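PDB 3UAM: chitin binding domain from Burkholderia pseudomallei, which probably binds chitin and, as a member of the AA10 lytic polysaccharide monooxygenase family, may cleave such polysaccharides oxidatively. Local coordinates for residues E28-Y33 against Y208-L213; M122-R127 against W198-T203; Y131-P136 against H192-V197. All blocks are in the same frame, centred on the assembly; numbering follows the deposited sequence.

Contact 1. Residues E28-Y33 against Y208-L213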
ATOM      1  N   GLU A  28       7.258   5.608  -8.736  1.00  9.25           N
ATOM      2  CA  GLU A  28       6.817   6.621  -7.814  1.00  8.97           C
ATOM      3  C   GLU A  28       5.335   6.384  -7.505  1.00  8.31           C
ATOM      4  O   GLU A  28       4.503   6.263  -8.420  1.00  8.23           O
ATOM      5  CB  GLU A  28       7.003   8.025  -8.395  1.00  9.76           C
ATOM      6  CG  GLU A  28       8.455   8.478  -8.532  1.00 10.47           C
ATOM      7  CD  GLU A  28       9.141   8.016  -9.822  1.00 11.01           C
ATOM      8  OE1 GLU A  28       8.656   7.107 -10.531  1.00 10.75           O
ATOM      9  OE2 GLU A  28      10.199   8.594 -10.137  1.00 12.04           O
ATOM     10  N   SER A  29       5.017   6.346  -6.220  1.00  7.59           N
ATOM     11  CA  SER A  29       3.648   6.211  -5.805  1.00  7.11           C
ATOM     12  C   SER A  29       2.930   7.540  -6.080  1.00  7.33           C
ATOM     13  O   SER A  29       3.567   8.567  -6.330  1.00  7.63           O
ATOM     14  CB  SER A  29       3.572   5.834  -4.328  1.00  6.67           C
ATOM     15  OG  SER A  29       3.875   6.938  -3.506  1.00  6.87           O
ATOM     16  N   ARG A  30       1.604   7.494  -6.043  1.00  7.06           N
ATOM     17  CA  ARG A  30       0.803   8.684  -6.215  1.00  7.40           C
ATOM     18  C   ARG A  30       1.240   9.768  -5.234  1.00  7.65           C
ATOM     19  O   ARG A  30       1.372  10.934  -5.617  1.00  8.11           O
ATOM     20  CB  ARG A  30      -0.670   8.348  -6.027  1.00  7.18           C
ATOM     21  CG  ARG A  30      -1.608   9.520  -6.208  1.00  7.59           C
ATOM     22  CD  ARG A  30      -3.026   9.138  -5.885  1.00  7.47           C
ATOM     23  NE  ARG A  30      -3.582   8.147  -6.813  1.00  7.35           N
ATOM     24  CZ  ARG A  30      -4.846   7.690  -6.748  1.00  7.39           C
ATOM     25  NH1 ARG A  30      -5.680   8.166  -5.847  1.00  7.48           N
ATOM     26  NH2 ARG A  30      -5.297   6.781  -7.614  1.00  7.41           N
ATOM     27  N   ALA A  31       1.475   9.377  -3.983  1.00  7.35           N
ATOM     28  CA  ALA A  31       1.836  10.347  -2.943  1.00  7.81           C
ATOM     29  C   ALA A  31       3.226  10.930  -3.211  1.00  8.30           C
ATOM     30  O   ALA A  31       3.431  12.134  -3.027  1.00  8.91           O
ATOM     31  CB  ALA A  31       1.772   9.733  -1.561  1.00  7.38           C
ATOM     32  N   VAL A  32       4.164  10.086  -3.644  1.00  8.28           N
ATOM     33  CA  VAL A  32       5.525  10.556  -4.003  1.00  8.91           C
ATOM     34  C   VAL A  32       5.457  11.599  -5.126  1.00  9.77           C
ATOM     35  O   VAL A  32       6.138  12.632  -5.076  1.00 10.43           O
ATOM     36  CB  VAL A  32       6.454   9.392  -4.392  1.00  8.57           C
ATOM     37  CG1 VAL A  32       7.721   9.886  -5.100  1.00  9.04           C
ATOM     38  CG2 VAL A  32       6.805   8.592  -3.144  1.00  8.15           C
ATOM     39  N   TYR A  33       4.623  11.344  -6.129  1.00 10.00           N
ATOM     40  CA  TYR A  33       4.467  12.314  -7.203  1.00 10.95           C
ATOM     41  C   TYR A  33       3.870  13.621  -6.666  1.00 11.73           C
ATOM     42  O   TYR A  33       4.242  14.692  -7.124  1.00 12.62           O
ATOM     43  CB  TYR A  33       3.565  11.784  -8.306  1.00 10.89           C
ATOM     44  CG  TYR A  33       4.206  11.012  -9.426  1.00 10.95           C
ATOM     45  CD1 TYR A  33       5.453  11.343  -9.949  1.00 11.45           C
ATOM     46  CD2 TYR A  33       3.504   9.984 -10.025  1.00 10.70           C
ATOM     47  CE1 TYR A  33       5.984  10.632 -11.022  1.00 11.60           C
ATOM     48  CE2 TYR A  33       4.024   9.271 -11.069  1.00 10.84           C
ATOM     49  CZ  TYR A  33       5.252   9.595 -11.565  1.00 11.28           C
ATOM     50  OH  TYR A  33       5.689   8.870 -12.632  1.00 11.60           O
ATOM     51  N   TYR A 208      -0.215   2.462   3.265  1.00  4.65           N
ATOM     52  CA  TYR A 208      -0.936   2.312   2.005  1.00  4.61           C
ATOM     53  C   TYR A 208      -0.313   3.186   0.922  1.00  4.74           C
ATOM     54  O   TYR A 208      -0.281   4.406   1.044  1.00  4.99           O
ATOM     55  CB  TYR A 208      -2.411   2.688   2.233  1.00  4.79           C
ATOM     56  CG  TYR A 208      -3.162   1.648   3.009  1.00  4.74           C
ATOM     57  CD1 TYR A 208      -3.120   1.620   4.399  1.00  4.83           C
ATOM     58  CD2 TYR A 208      -3.953   0.707   2.364  1.00  4.74           C
ATOM     59  CE1 TYR A 208      -3.814   0.651   5.119  1.00  4.84           C
ATOM     60  CE2 TYR A 208      -4.646  -0.263   3.070  1.00  4.77           C
ATOM     61  CZ  TYR A 208      -4.570  -0.302   4.440  1.00  4.84           C
ATOM     62  OH  TYR A 208      -5.286  -1.258   5.153  1.00  5.02           O
ATOM     63  N   GLN A 209       0.139   2.539  -0.156  1.00  4.69           N
ATOM     64  CA  GLN A 209       0.804   3.211  -1.267  1.00  4.95           C
ATOM     65  C   GLN A 209       0.200   2.799  -2.610  1.00  5.10           C
ATOM     66  O   GLN A 209       0.569   1.786  -3.222  1.00  5.00           O
ATOM     67  CB  GLN A 209       2.307   2.951  -1.246  1.00  4.92           C
ATOM     68  CG  GLN A 209       2.996   3.588  -0.048  1.00  5.03           C
ATOM     69  CD  GLN A 209       3.347   5.038  -0.279  1.00  5.41           C
ATOM     70  OE1 GLN A 209       3.997   5.373  -1.264  1.00  5.59           O
ATOM     71  NE2 GLN A 209       2.938   5.910   0.653  1.00  5.60           N
ATOM     72  N   VAL A 210      -0.733   3.632  -3.045  1.00  5.41           N
ATOM     73  CA  VAL A 210      -1.327   3.540  -4.368  1.00  5.77           C
ATOM     74  C   VAL A 210      -0.345   3.981  -5.459  1.00  5.98           C
ATOM     75  O   VAL A 210       0.359   4.964  -5.315  1.00  6.12           O
ATOM     76  CB  VAL A 210      -2.651   4.357  -4.402  1.00  6.12           C
ATOM     77  CG1 VAL A 210      -3.056   4.714  -5.817  1.00  6.67           C
ATOM     78  CG2 VAL A 210      -3.743   3.539  -3.736  1.00  6.04           C
ATOM     79  N   ILE A 211      -0.288   3.190  -6.533  1.00  6.15           N
ATOM     80  CA  ILE A 211       0.579   3.426  -7.673  1.00  6.49           C
ATOM     81  C   ILE A 211      -0.302   3.384  -8.901  1.00  6.94           C
ATOM     82  O   ILE A 211      -1.063   2.411  -9.099  1.00  6.89           O
ATOM     83  CB  ILE A 211       1.651   2.327  -7.849  1.00  6.38           C
ATOM     84  CG1 ILE A 211       2.468   2.174  -6.573  1.00  6.10           C
ATOM     85  CG2 ILE A 211       2.565   2.674  -9.016  1.00  6.74           C
ATOM     86  CD1 ILE A 211       3.274   0.897  -6.505  1.00  5.98           C
ATOM     87  N   ASP A 212      -0.220   4.443  -9.694  1.00  7.44           N
ATOM     88  CA  ASP A 212      -1.112   4.615 -10.821  1.00  8.00           C
ATOM     89  C   ASP A 212      -0.433   4.143 -12.093  1.00  8.43           C
ATOM     90  O   ASP A 212       0.669   4.561 -12.391  1.00  8.66           O
ATOM     91  CB  ASP A 212      -1.501   6.082 -10.955  1.00  8.36           C
ATOM     92  CG  ASP A 212      -2.406   6.550  -9.833  1.00  8.17           C
ATOM     93  OD1 ASP A 212      -3.549   6.011  -9.684  1.00  8.09           O
ATOM     94  OD2 ASP A 212      -1.972   7.491  -9.114  1.00  8.15           O
ATOM     95  N   LEU A 213      -1.126   3.290 -12.846  1.00  8.77           N
ATOM     96  CA  LEU A 213      -0.580   2.595 -14.012  1.00  9.22           C
ATOM     97  C   LEU A 213      -1.450   2.818 -15.252  1.00 10.02           C
ATOM     98  O   LEU A 213      -2.676   2.872 -15.157  1.00  9.89           O
ATOM     99  CB  LEU A 213      -0.509   1.086 -13.732  1.00  8.92           C
ATOM    100  CG  LEU A 213       0.257   0.635 -12.478  1.00  8.34           C
ATOM    101  CD1 LEU A 213       0.200  -0.892 -12.366  1.00  8.21           C
ATOM    102  CD2 LEU A 213       1.698   1.129 -12.461  1.00  8.28           C
TER
HETATM  103  O   HOH W   1       1.822   6.523  -9.098  1.00  3.95           O
HETATM  104  O   HOH W   2       0.545   6.811  -3.006  1.00  5.17           O
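R30 lays nearly its whole length against D212 and V210, a clear case of a long side chain tying a helix start to a strand. Its CB already lies 3.5 Å from D212 OD2, and CG and CD keep to the same oxygen as the chain runs outward. A bend about the CG–CD bond (chi3 -66°) then turns the guanidinium side-on to the carboxylate. NE donates to D212 OD2 at 2.9 Å. NH2 completes the fork, reaching D212 OD1 at 2.8 Å in a salt bridge that uses the syn lone pair of each oxygen. The two planes differ by only 8°, and both carboxylate oxygens lie close to the guanidinium plane. Over one face of that plane, toward its rim, sits V210 CG1, 3.3 Å above it. NH1 turns to L94 O, W103 makes a cation-pi contact, and Y191 OH gives D212 OD1 a second partner.

This is a capped helix start docked by S29 and R30 on strand 205-215 of the beta-sandwich characteristic of the LPMO family. S29 is the N-cap: its OG accepts from V32 N at 3.2 Å and donates to Q209 OE1 at 2.7 Å, an oxygen that also receives V24 N. The backbone joins in through R30 N, which donates to V210 O at 2.9 Å and 171°. Two waters extend the seam, one linking E28 O to D212 N, the other A31 N to V210 O.

Contact 2. Residues M122-R127 against W198-T203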
ATOM      1  N   MET A 122      13.165   4.521  10.305  1.00 12.67           N
ATOM      2  CA  MET A 122      12.878   3.766  11.528  1.00 13.31           C
ATOM      3  C   MET A 122      11.848   2.676  11.240  1.00 11.78           C
ATOM      4  O   MET A 122      10.744   2.713  11.785  1.00 11.16           O
ATOM      5  CB  MET A 122      12.361   4.682  12.658  1.00 15.34           C
ATOM      6  CG  MET A 122      13.125   5.970  12.903  1.00 17.99           C
ATOM      7  SD  MET A 122      14.765   5.738  13.607  1.00 23.27           S
ATOM      8  CE  MET A 122      15.639   7.262  13.215  1.00 23.24           C
ATOM      9  N   PRO A 123      12.202   1.716  10.363  1.00 10.71           N
ATOM     10  CA  PRO A 123      11.230   0.744   9.889  1.00  9.61           C
ATOM     11  C   PRO A 123      10.638  -0.105  10.985  1.00  9.16           C
ATOM     12  O   PRO A 123      11.285  -0.411  11.968  1.00  9.39           O
ATOM     13  CB  PRO A 123      12.030  -0.125   8.885  1.00  9.68           C
ATOM     14  CG  PRO A 123      13.471   0.151   9.181  1.00 10.48           C
ATOM     15  CD  PRO A 123      13.509   1.559   9.697  1.00 11.00           C
ATOM     16  N   HIS A 124       9.376  -0.441  10.814  1.00  8.21           N
ATOM     17  CA  HIS A 124       8.642  -1.295  11.753  1.00  7.88           C
ATOM     18  C   HIS A 124       8.958  -2.755  11.582  1.00  7.60           C
ATOM     19  O   HIS A 124       9.376  -3.203  10.498  1.00  7.41           O
ATOM     20  CB  HIS A 124       7.150  -1.127  11.483  1.00  7.44           C
ATOM     21  CG  HIS A 124       6.538   0.070  12.142  1.00  7.63           C
ATOM     22  ND1 HIS A 124       6.422   0.167  13.472  1.00  8.09           N
ATOM     23  CD2 HIS A 124       5.994   1.235  11.604  1.00  7.63           C
ATOM     24  CE1 HIS A 124       5.811   1.334  13.785  1.00  8.35           C
ATOM     25  NE2 HIS A 124       5.539   1.983  12.634  1.00  8.06           N
ATOM     26  N   LYS A 125       8.732  -3.530  12.640  1.00  7.54           N
ATOM     27  CA  LYS A 125       8.605  -4.994  12.500  1.00  7.23           C
ATOM     28  C   LYS A 125       7.483  -5.331  11.518  1.00  6.49           C
ATOM     29  O   LYS A 125       6.373  -4.895  11.692  1.00  6.21           O
ATOM     30  CB  LYS A 125       8.299  -5.634  13.844  1.00  7.61           C
ATOM     31  CG  LYS A 125       9.449  -5.581  14.823  1.00  8.29           C
ATOM     32  CD  LYS A 125       9.090  -6.217  16.153  1.00  8.72           C
ATOM     33  CE  LYS A 125      10.272  -6.184  17.117  1.00  9.46           C
ATOM     34  NZ  LYS A 125       9.983  -6.854  18.421  1.00 10.03           N
ATOM     35  N   THR A 126       7.783  -6.105  10.489  1.00  6.16           N
ATOM     36  CA  THR A 126       6.869  -6.301   9.357  1.00  5.66           C
ATOM     37  C   THR A 126       6.310  -7.724   9.268  1.00  5.56           C
ATOM     38  O   THR A 126       7.072  -8.676   9.266  1.00  5.80           O
ATOM     39  CB  THR A 126       7.603  -6.024   8.056  1.00  5.54           C
ATOM     40  OG1 THR A 126       8.113  -4.691   8.076  1.00  5.60           O
ATOM     41  CG2 THR A 126       6.678  -6.229   6.838  1.00  5.24           C
ATOM     42  N   ARG A 127       4.992  -7.865   9.158  1.00  5.30           N
ATOM     43  CA  ARG A 127       4.405  -9.181   8.905  1.00  5.36           C
ATOM     44  C   ARG A 127       4.402  -9.517   7.425  1.00  5.27           C
ATOM     45  O   ARG A 127       4.753 -10.614   7.051  1.00  5.47           O
ATOM     46  CB  ARG A 127       2.988  -9.303   9.480  1.00  5.31           C
ATOM     47  CG  ARG A 127       2.386 -10.692   9.324  1.00  5.50           C
ATOM     48  CD  ARG A 127       3.310 -11.796   9.832  1.00  5.86           C
ATOM     49  NE  ARG A 127       3.692 -11.594  11.223  1.00  6.09           N
ATOM     50  CZ  ARG A 127       4.732 -12.172  11.826  1.00  6.46           C
ATOM     51  NH1 ARG A 127       5.546 -12.967  11.153  1.00  6.62           N
ATOM     52  NH2 ARG A 127       4.998 -11.902  13.101  1.00  6.75           N
ATOM     53  N   TRP A 198       1.967  -2.247   3.310  1.00  4.86           N
ATOM     54  CA  TRP A 198       2.989  -2.716   4.242  1.00  4.96           C
ATOM     55  C   TRP A 198       2.398  -2.909   5.623  1.00  5.01           C
ATOM     56  O   TRP A 198       2.084  -1.930   6.270  1.00  5.10           O
ATOM     57  CB  TRP A 198       4.093  -1.676   4.267  1.00  5.12           C
ATOM     58  CG  TRP A 198       5.183  -1.891   5.293  1.00  5.37           C
ATOM     59  CD1 TRP A 198       5.788  -3.077   5.655  1.00  5.46           C
ATOM     60  CD2 TRP A 198       5.848  -0.871   6.081  1.00  5.70           C
ATOM     61  NE1 TRP A 198       6.745  -2.868   6.601  1.00  5.82           N
ATOM     62  CE2 TRP A 198       6.846  -1.563   6.888  1.00  5.98           C
ATOM     63  CE3 TRP A 198       5.770   0.508   6.152  1.00  5.91           C
ATOM     64  CZ2 TRP A 198       7.651  -0.902   7.772  1.00  6.41           C
ATOM     65  CZ3 TRP A 198       6.602   1.168   7.045  1.00  6.32           C
ATOM     66  CH2 TRP A 198       7.529   0.468   7.835  1.00  6.66           C
ATOM     67  N   ASP A 199       2.261  -4.167   6.073  1.00  5.04           N
ATOM     68  CA  ASP A 199       1.594  -4.535   7.348  1.00  5.11           C
ATOM     69  C   ASP A 199       2.604  -4.617   8.499  1.00  5.16           C
ATOM     70  O   ASP A 199       3.606  -5.364   8.426  1.00  5.14           O
ATOM     71  CB  ASP A 199       0.951  -5.925   7.296  1.00  5.33           C
ATOM     72  CG  ASP A 199      -0.348  -5.989   6.518  1.00  5.55           C
ATOM     73  OD1 ASP A 199      -0.755  -5.007   5.847  1.00  5.57           O
ATOM     74  OD2 ASP A 199      -0.964  -7.078   6.595  1.00  5.78           O
ATOM     75  N   VAL A 200       2.301  -3.912   9.580  1.00  5.12           N
ATOM     76  CA  VAL A 200       3.147  -3.862  10.751  1.00  5.37           C
ATOM     77  C   VAL A 200       2.683  -4.928  11.752  1.00  5.59           C
ATOM     78  O   VAL A 200       1.494  -4.981  12.127  1.00  5.64           O
ATOM     79  CB  VAL A 200       3.104  -2.467  11.406  1.00  5.53           C
ATOM     80  CG1 VAL A 200       3.950  -2.424  12.683  1.00  5.89           C
ATOM     81  CG2 VAL A 200       3.548  -1.402  10.406  1.00  5.34           C
ATOM     82  N   ALA A 201       3.623  -5.755  12.192  1.00  5.79           N
ATOM     83  CA  ALA A 201       3.319  -6.900  13.034  1.00  6.11           C
ATOM     84  C   ALA A 201       2.826  -6.518  14.420  1.00  6.58           C
ATOM     85  O   ALA A 201       1.855  -7.111  14.926  1.00  6.81           O
ATOM     86  CB  ALA A 201       4.541  -7.801  13.163  1.00  6.29           C
ATOM     87  N   ASP A 202       3.491  -5.549  15.032  1.00  6.88           N
ATOM     88  CA  ASP A 202       3.227  -5.187  16.425  1.00  7.48           C
ATOM     89  C   ASP A 202       2.509  -3.842  16.606  1.00  7.49           C
ATOM     90  O   ASP A 202       2.574  -3.218  17.674  1.00  7.98           O
ATOM     91  CB  ASP A 202       4.534  -5.225  17.209  1.00  8.09           C
ATOM     92  CG  ASP A 202       5.526  -4.186  16.765  1.00  8.20           C
ATOM     93  OD1 ASP A 202       5.343  -3.586  15.681  1.00  7.96           O
ATOM     94  OD2 ASP A 202       6.527  -4.008  17.490  1.00  9.10           O
ATOM     95  N   THR A 203       1.791  -3.423  15.568  1.00  7.11           N
ATOM     96  CA  THR A 203       0.807  -2.363  15.693  1.00  7.21           C
ATOM     97  C   THR A 203      -0.475  -2.733  14.976  1.00  6.98           C
ATOM     98  O   THR A 203      -0.577  -3.758  14.289  1.00  6.77           O
ATOM     99  CB  THR A 203       1.304  -1.002  15.145  1.00  7.14           C
ATOM    100  OG1 THR A 203       1.156  -0.988  13.726  1.00  6.67           O
ATOM    101  CG2 THR A 203       2.813  -0.686  15.590  1.00  7.37           C
TER
HETATM  102  O   HOH W   3       7.470  -2.196  14.840  1.00 12.20           O
HETATM  103  O   HOH W   4       7.814  -5.357  19.233  1.00 12.47           O
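W198 turns the edge of its indole to T126, and the two side chains cross at about a right angle. NE1 donates to T126 OG1 at 2.7 Å, with the oxygen only 7° out of the ring plane. The same hydroxyl donates to H124 O, so it is held by two bonds, which should restrict the rotation of the indole, against which W129 stacks. Farther along the indole edge, CZ2 comes to 3.5 Å from H124 N.

The H124 imidazole meets W198 obliquely, the planes at 52°, while V200 CG1 approaches H124 CG at 3.6 Å. With CG beside the backbone N (chi1 -83°), the imidazole is brought alongside V200, and T203 CG2 lies near its CE1.

Here the end of a beta ladder frays into loops: T126 and V200 form an antiparallel non-hydrogen-bonded pair, bracketed by R127 N to D199 O (3.0 Å) and A201 N to K125 O (2.9 Å).

Beyond the ladder water takes over. One molecule, in the imidazole plane, joins H124 ND1, K125 N and D202 OD1. K125 crosses D202 with its extended chain, CD 3.6 Å from OD2; a second water bridges NZ to that oxygen, and NZ also bonds Y164 O.

Contact 3. Residues Y131-P136 against H192-V197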
ATOM      1  N   TYR A 131       0.389  -6.751  -2.594  1.00  5.64           N
ATOM      2  CA  TYR A 131       0.140  -5.952  -3.778  1.00  5.73           C
ATOM      3  C   TYR A 131      -1.203  -6.357  -4.379  1.00  6.02           C
ATOM      4  O   TYR A 131      -1.407  -7.493  -4.725  1.00  6.29           O
ATOM      5  CB  TYR A 131       1.273  -6.101  -4.777  1.00  5.87           C
ATOM      6  CG  TYR A 131       2.596  -5.669  -4.185  1.00  5.74           C
ATOM      7  CD1 TYR A 131       2.993  -4.341  -4.256  1.00  5.65           C
ATOM      8  CD2 TYR A 131       3.424  -6.570  -3.524  1.00  5.73           C
ATOM      9  CE1 TYR A 131       4.184  -3.920  -3.710  1.00  5.64           C
ATOM     10  CE2 TYR A 131       4.627  -6.152  -2.983  1.00  5.78           C
ATOM     11  CZ  TYR A 131       4.997  -4.813  -3.073  1.00  5.64           C
ATOM     12  OH  TYR A 131       6.173  -4.329  -2.531  1.00  5.77           O
ATOM     13  N   TRP A 132      -2.092  -5.386  -4.499  1.00  6.09           N
ATOM     14  CA  TRP A 132      -3.452  -5.566  -4.995  1.00  6.51           C
ATOM     15  C   TRP A 132      -3.622  -4.828  -6.302  1.00  6.61           C
ATOM     16  O   TRP A 132      -3.066  -3.732  -6.485  1.00  6.36           O
ATOM     17  CB  TRP A 132      -4.470  -4.995  -3.979  1.00  6.65           C
ATOM     18  CG  TRP A 132      -4.334  -5.529  -2.569  1.00  6.77           C
ATOM     19  CD1 TRP A 132      -3.578  -5.002  -1.520  1.00  6.56           C
ATOM     20  CD2 TRP A 132      -4.974  -6.738  -2.014  1.00  7.15           C
ATOM     21  NE1 TRP A 132      -3.730  -5.784  -0.378  1.00  6.81           N
ATOM     22  CE2 TRP A 132      -4.539  -6.839  -0.625  1.00  7.04           C
ATOM     23  CE3 TRP A 132      -5.826  -7.700  -2.519  1.00  7.66           C
ATOM     24  CZ2 TRP A 132      -4.935  -7.889   0.193  1.00  7.32           C
ATOM     25  CZ3 TRP A 132      -6.221  -8.749  -1.687  1.00  7.94           C
ATOM     26  CH2 TRP A 132      -5.801  -8.826  -0.350  1.00  7.71           C
ATOM     27  N   ILE A 133      -4.426  -5.389  -7.202  1.00  6.87           N
ATOM     28  CA  ILE A 133      -4.566  -4.859  -8.545  1.00  7.18           C
ATOM     29  C   ILE A 133      -6.066  -4.714  -8.853  1.00  7.63           C
ATOM     30  O   ILE A 133      -6.895  -5.574  -8.475  1.00  7.70           O
ATOM     31  CB  ILE A 133      -3.872  -5.761  -9.596  1.00  7.49           C
ATOM     32  CG1 ILE A 133      -3.881  -5.113 -10.980  1.00  7.89           C
ATOM     33  CG2 ILE A 133      -4.547  -7.124  -9.673  1.00  7.87           C
ATOM     34  CD1 ILE A 133      -2.982  -3.920 -11.145  1.00  7.68           C
ATOM     35  N   THR A 134      -6.389  -3.618  -9.536  1.00  7.86           N
ATOM     36  CA  THR A 134      -7.740  -3.335  -9.958  1.00  8.49           C
ATOM     37  C   THR A 134      -8.177  -4.369 -10.984  1.00  9.30           C
ATOM     38  O   THR A 134      -7.375  -4.918 -11.741  1.00  9.38           O
ATOM     39  CB  THR A 134      -7.887  -1.905 -10.530  1.00  8.61           C
ATOM     40  OG1 THR A 134      -6.803  -1.618 -11.440  1.00  8.58           O
ATOM     41  CG2 THR A 134      -7.888  -0.862  -9.418  1.00  8.11           C
ATOM     42  N   LYS A 135      -9.468  -4.639 -10.989  1.00 10.06           N
ATOM     43  CA  LYS A 135     -10.057  -5.578 -11.921  1.00 11.03           C
ATOM     44  C   LYS A 135     -10.111  -4.974 -13.320  1.00 11.66           C
ATOM     45  O   LYS A 135     -10.217  -3.741 -13.474  1.00 11.34           O
ATOM     46  CB  LYS A 135     -11.494  -5.903 -11.512  1.00 11.75           C
ATOM     47  CG  LYS A 135     -11.694  -6.451 -10.109  1.00 11.52           C
ATOM     48  CD  LYS A 135     -13.181  -6.711  -9.892  1.00 12.36           C
ATOM     49  CE  LYS A 135     -13.453  -7.237  -8.482  1.00 12.19           C
ATOM     50  NZ  LYS A 135     -14.897  -7.122  -8.139  1.00 12.90           N
ATOM     51  N   PRO A 136     -10.070  -5.839 -14.354  1.00 12.50           N
ATOM     52  CA  PRO A 136     -10.397  -5.379 -15.681  1.00 13.46           C
ATOM     53  C   PRO A 136     -11.799  -4.815 -15.603  1.00 14.16           C
ATOM     54  O   PRO A 136     -12.658  -5.420 -14.976  1.00 14.61           O
ATOM     55  CB  PRO A 136     -10.401  -6.658 -16.536  1.00 14.17           C
ATOM     56  CG  PRO A 136      -9.756  -7.709 -15.725  1.00 13.72           C
ATOM     57  CD  PRO A 136      -9.802  -7.289 -14.295  1.00 12.81           C
ATOM     58  N   HIS A 192      -5.156   1.500 -14.450  1.00  8.86           N
ATOM     59  CA  HIS A 192      -5.288   0.575 -13.352  1.00  8.34           C
ATOM     60  C   HIS A 192      -4.505   1.045 -12.158  1.00  7.62           C
ATOM     61  O   HIS A 192      -3.559   1.859 -12.279  1.00  7.48           O
ATOM     62  CB  HIS A 192      -4.864  -0.807 -13.787  1.00  8.47           C
ATOM     63  CG  HIS A 192      -5.852  -1.433 -14.708  1.00  9.17           C
ATOM     64  ND1 HIS A 192      -6.970  -2.033 -14.258  1.00  9.32           N
ATOM     65  CD2 HIS A 192      -5.928  -1.435 -16.098  1.00  9.92           C
ATOM     66  CE1 HIS A 192      -7.720  -2.422 -15.319  1.00 10.16           C
ATOM     67  NE2 HIS A 192      -7.075  -2.061 -16.442  1.00 10.50           N
ATOM     68  N   VAL A 193      -4.945   0.599 -10.989  1.00  7.17           N
ATOM     69  CA  VAL A 193      -4.258   0.941  -9.755  1.00  6.61           C
ATOM     70  C   VAL A 193      -3.624  -0.288  -9.131  1.00  6.27           C
ATOM     71  O   VAL A 193      -4.257  -1.319  -9.007  1.00  6.40           O
ATOM     72  CB  VAL A 193      -5.200   1.665  -8.786  1.00  6.50           C
ATOM     73  CG1 VAL A 193      -4.568   1.783  -7.398  1.00  5.92           C
ATOM     74  CG2 VAL A 193      -5.575   3.016  -9.388  1.00  6.89           C
ATOM     75  N   LEU A 194      -2.344  -0.165  -8.776  1.00  6.08           N
ATOM     76  CA  LEU A 194      -1.629  -1.144  -7.981  1.00  5.76           C
ATOM     77  C   LEU A 194      -1.518  -0.586  -6.581  1.00  5.46           C
ATOM     78  O   LEU A 194      -0.865   0.455  -6.365  1.00  5.48           O
ATOM     79  CB  LEU A 194      -0.239  -1.379  -8.564  1.00  5.87           C
ATOM     80  CG  LEU A 194       0.658  -2.440  -7.886  1.00  5.64           C
ATOM     81  CD1 LEU A 194       0.100  -3.826  -8.053  1.00  5.79           C
ATOM     82  CD2 LEU A 194       2.074  -2.373  -8.457  1.00  5.85           C
ATOM     83  N   LEU A 195      -2.188  -1.227  -5.634  1.00  5.40           N
ATOM     84  CA  LEU A 195      -2.150  -0.803  -4.254  1.00  5.21           C
ATOM     85  C   LEU A 195      -1.105  -1.634  -3.525  1.00  5.00           C
ATOM     86  O   LEU A 195      -1.230  -2.859  -3.412  1.00  5.01           O
ATOM     87  CB  LEU A 195      -3.517  -0.983  -3.599  1.00  5.31           C
ATOM     88  CG  LEU A 195      -3.575  -0.755  -2.083  1.00  5.14           C
ATOM     89  CD1 LEU A 195      -3.216   0.696  -1.787  1.00  5.22           C
ATOM     90  CD2 LEU A 195      -4.954  -1.142  -1.558  1.00  5.34           C
ATOM     91  N   ALA A 196      -0.071  -0.962  -3.045  1.00  4.91           N
ATOM     92  CA  ALA A 196       0.999  -1.623  -2.300  1.00  4.83           C
ATOM     93  C   ALA A 196       0.773  -1.329  -0.823  1.00  4.77           C
ATOM     94  O   ALA A 196       0.621  -0.138  -0.453  1.00  4.84           O
ATOM     95  CB  ALA A 196       2.356  -1.099  -2.769  1.00  4.90           C
ATOM     96  N   VAL A 197       0.761  -2.383   0.011  1.00  4.71           N
ATOM     97  CA  VAL A 197       0.431  -2.268   1.433  1.00  4.74           C
ATOM     98  C   VAL A 197       1.471  -2.967   2.311  1.00  4.86           C
ATOM     99  O   VAL A 197       1.769  -4.147   2.110  1.00  5.19           O
ATOM    100  CB  VAL A 197      -0.957  -2.863   1.751  1.00  4.77           C
ATOM    101  CG1 VAL A 197      -1.365  -2.582   3.206  1.00  4.82           C
ATOM    102  CG2 VAL A 197      -2.008  -2.325   0.777  1.00  4.85           C
TER
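W132 and L195 face each other as the antiparallel hydrogen-bonded pair of this ladder, W132 N donating to L195 O at 2.9 Å and L195 N returning to W132 O at 2.8 Å. Y131 with A196 and I133 with L194 are the non-hydrogen-bonded pairs beside it. T134 N reaches V193 O over a longer 3.2 Å.

Where the ladder ends, a hydroxyl replaces a carbonyl. T134 OG1 stands between its backbone N and carbonyl carbon (chi1 45°), where it accepts from V193 N at 2.9 Å, while T134 O turns to R188. The same OG1 shares a hydrogen bond with H192 ND1, also 2.9 Å, and lies near the imidazole plane. K135 O sits at the edge of the same ring, 3.4 Å from H192 CE1.

Apolar contacts split between the two faces of the sheet. On the face of Y131, its CE1 touches A196 CB at 3.5 Å, and L194 CD1 lies near Y131 CB. On the face of W132, V197 CG2 meets the indole edge at CD1, 3.9 Å away, with L195 CD2 close by.

Strand 190-200 is flanked on its other side by strand 205-215, whose I211 and L213 make backbone hydrogen bonds to L194 and H192. The face of Y131, L194 and A196 packs on strand 113-121 of the second sheet, forming the sandwich interior, where Y131 OH bonds H181 and W118. On the opposite face W132 meets F54 edge-to-face.

Overall arrangement
All three contacts are largely buried, yet each illustrates a different way of building on one sheet of the fold. Contacts 2 and 3 join the same two strands, 126-133 and 190-200, their centres about 21 Å apart on opposite sides of the chain's centre. Contact 3 is regular ladder with apolar packing on both faces, exposed mainly at P136, whereas contact 2 gives way to loops, waters and partly exposed K125 and D202. Contact 1, its centre about 11 Å from that of contact 3, brings a helix start onto the next strand with charge and capping; the two touch directly, Q209 N lying 2.7 Å from A196 O. Contacts 2 and 3 both nest within the chain loop that contact 1 closes.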